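Local coordinates for protein polymeric immunoglobulin receptor (Mus musculus, PDB 4NOF) that probably binds polymeric immunoglobulins and carries them across epithelia, its cleaved ectodomain, of which this is the second immunoglobulin domain, being secretory component, at residues N20-C25 and Y77-H82. Sequence-based numbering, arbitrary orientation.
Sequences NVTIEC and YVNISH. With NAG (2-acetamido-2-deoxy-beta-D-glucopyranose), chain C.
The side-chain nitrogen ND2 of Asn79 spends both its N-H groups on the segment Asn20-Cys25, one on Thr22 OG1 at 2.9 Å and the other on Asn20 OD1 at 3.0 Å. Both acceptors lie close to the plane of the Asn79 amide, yet ND2 sits above the carbonyl plane of Asn20, 36° out of it, the two amides being turned 49° apart. With CG anti to the backbone N (chi1 -174°), Asn79 reaches these partners. Asn20 is glycosylated: its ND2 is bonded to C1 of the N-acetylglucosamine, and the bond from Asn79 probably helps fix the rotation of the amide that carries the sugar. Were Asn79 shortened to alanine, Thr22 OG1 would probably lose this donor and the Asn20 amide be freer to turn. The strands form the antiparallel B-E pair of a V-set immunoglobulin sandwich, with paired backbone bonds at Val21-Ile80 and Ile23-Val78. On the face carrying Cys25, whose disulfide to Cys93 ties the two sheets together, Ile23 CD1 meets Ile80 CD1 at 4.0 Å, while Ile23 and Val78 pack on Leu38 of the other sheet. On the opposite face, Thr22 CG2 approaches Tyr77 CD1 obliquely at 3.9 Å, and Glu24 runs alongside the phenol, OE1 at the ring edge.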
# COMPACT_ATOMS: atom_id res chain seq x y z
N ASN A 20 -9.04 10.09 3.41
CA ASN A 20 -7.85 9.28 3.70
C ASN A 20 -8.20 7.81 3.72
O ASN A 20 -9.36 7.45 3.91
CB ASN A 20 -7.16 9.69 5.01
CG ASN A 20 -7.86 9.16 6.25
OD1 ASN A 20 -7.65 8.01 6.68
ND2 ASN A 20 -8.71 10.01 6.84
N VAL A 21 -7.21 6.97 3.46
CA VAL A 21 -7.39 5.54 3.53
C VAL A 21 -6.26 4.95 4.34
O VAL A 21 -5.11 5.39 4.22
CB VAL A 21 -7.45 4.88 2.13
CG1 VAL A 21 -6.17 5.08 1.31
CG2 VAL A 21 -7.77 3.41 2.25
N THR A 22 -6.58 3.95 5.15
CA THR A 22 -5.58 3.16 5.83
C THR A 22 -5.55 1.78 5.21
O THR A 22 -6.48 0.99 5.35
CB THR A 22 -5.85 3.04 7.34
OG1 THR A 22 -5.82 4.35 7.91
CG2 THR A 22 -4.76 2.16 8.00
N ILE A 23 -4.46 1.49 4.50
CA ILE A 23 -4.25 0.20 3.82
C ILE A 23 -3.59 -0.78 4.79
O ILE A 23 -2.60 -0.45 5.41
CB ILE A 23 -3.33 0.38 2.58
CG1 ILE A 23 -3.98 1.31 1.56
CG2 ILE A 23 -2.98 -0.97 1.95
CD1 ILE A 23 -3.06 1.75 0.44
N GLU A 24 -4.17 -1.97 4.92
CA GLU A 24 -3.66 -3.04 5.76
C GLU A 24 -2.80 -4.00 4.96
O GLU A 24 -3.24 -4.57 3.93
CB GLU A 24 -4.83 -3.81 6.37
CG GLU A 24 -4.38 -4.84 7.39
CD GLU A 24 -5.55 -5.41 8.19
OE1 GLU A 24 -6.29 -4.62 8.82
OE2 GLU A 24 -5.71 -6.65 8.20
N CYS A 25 -1.58 -4.23 5.43
CA CYS A 25 -0.60 -5.08 4.76
C CYS A 25 -0.19 -6.23 5.69
O CYS A 25 0.73 -6.07 6.51
CB CYS A 25 0.64 -4.26 4.40
SG CYS A 25 0.29 -2.95 3.19
N TYR A 77 0.71 -0.96 8.26
CA TYR A 77 -0.31 -0.08 7.73
C TYR A 77 0.33 1.04 6.97
O TYR A 77 1.40 1.51 7.33
CB TYR A 77 -1.19 0.49 8.81
CG TYR A 77 -1.87 -0.54 9.67
CD1 TYR A 77 -3.09 -1.11 9.28
CD2 TYR A 77 -1.27 -0.99 10.83
CE1 TYR A 77 -3.72 -2.08 10.08
CE2 TYR A 77 -1.89 -1.97 11.63
CZ TYR A 77 -3.10 -2.49 11.26
OH TYR A 77 -3.71 -3.47 12.06
N VAL A 78 -0.34 1.45 5.89
CA VAL A 78 0.00 2.70 5.22
C VAL A 78 -1.21 3.60 5.11
O VAL A 78 -2.23 3.21 4.53
CB VAL A 78 0.58 2.45 3.81
CG1 VAL A 78 0.91 3.78 3.15
CG2 VAL A 78 1.83 1.58 3.90
N ASN A 79 -1.14 4.77 5.74
CA ASN A 79 -2.20 5.73 5.61
C ASN A 79 -1.85 6.64 4.49
O ASN A 79 -0.75 7.15 4.45
CB ASN A 79 -2.45 6.54 6.89
CG ASN A 79 -3.68 7.44 6.76
OD1 ASN A 79 -3.54 8.60 6.46
ND2 ASN A 79 -4.87 6.87 6.89
N ILE A 80 -2.78 6.85 3.56
CA ILE A 80 -2.62 7.87 2.55
C ILE A 80 -3.73 8.88 2.68
O ILE A 80 -4.91 8.53 2.62
CB ILE A 80 -2.62 7.29 1.11
CG1 ILE A 80 -1.55 6.21 0.94
CG2 ILE A 80 -2.39 8.38 0.09
CD1 ILE A 80 -1.72 5.40 -0.30
N SER A 81 -3.34 10.13 2.90
CA SER A 81 -4.32 11.21 3.06
C SER A 81 -4.47 12.09 1.81
O SER A 81 -3.68 12.02 0.88
CB SER A 81 -3.93 12.06 4.25
OG SER A 81 -2.69 12.68 4.05
N HIS A 82 -5.49 12.94 1.82
CA HIS A 82 -5.74 13.88 0.73
C HIS A 82 -5.77 13.17 -0.62
O HIS A 82 -5.10 13.55 -1.57
CB HIS A 82 -4.66 14.98 0.74
CG HIS A 82 -4.64 15.76 2.02
ND1 HIS A 82 -3.55 15.77 2.87
CD2 HIS A 82 -5.59 16.51 2.62
CE1 HIS A 82 -3.83 16.51 3.93
NE2 HIS A 82 -5.06 16.97 3.80
C1 NAG C . -9.48 9.70 8.03
C2 NAG C . -9.84 10.92 8.86
C3 NAG C . -10.65 10.49 10.08
C4 NAG C . -11.85 9.65 9.67
C5 NAG C . -11.39 8.49 8.79
C6 NAG C . -12.55 7.67 8.24
C7 NAG C . -8.20 12.74 8.65
C8 NAG C . -6.96 13.40 9.19
N2 NAG C . -8.65 11.65 9.28
O3 NAG C . -11.10 11.64 10.76
O4 NAG C . -12.50 9.16 10.83
O5 NAG C . -10.67 9.00 7.69
O6 NAG C . -12.08 6.37 7.93
O7 NAG C . -8.75 13.22 7.66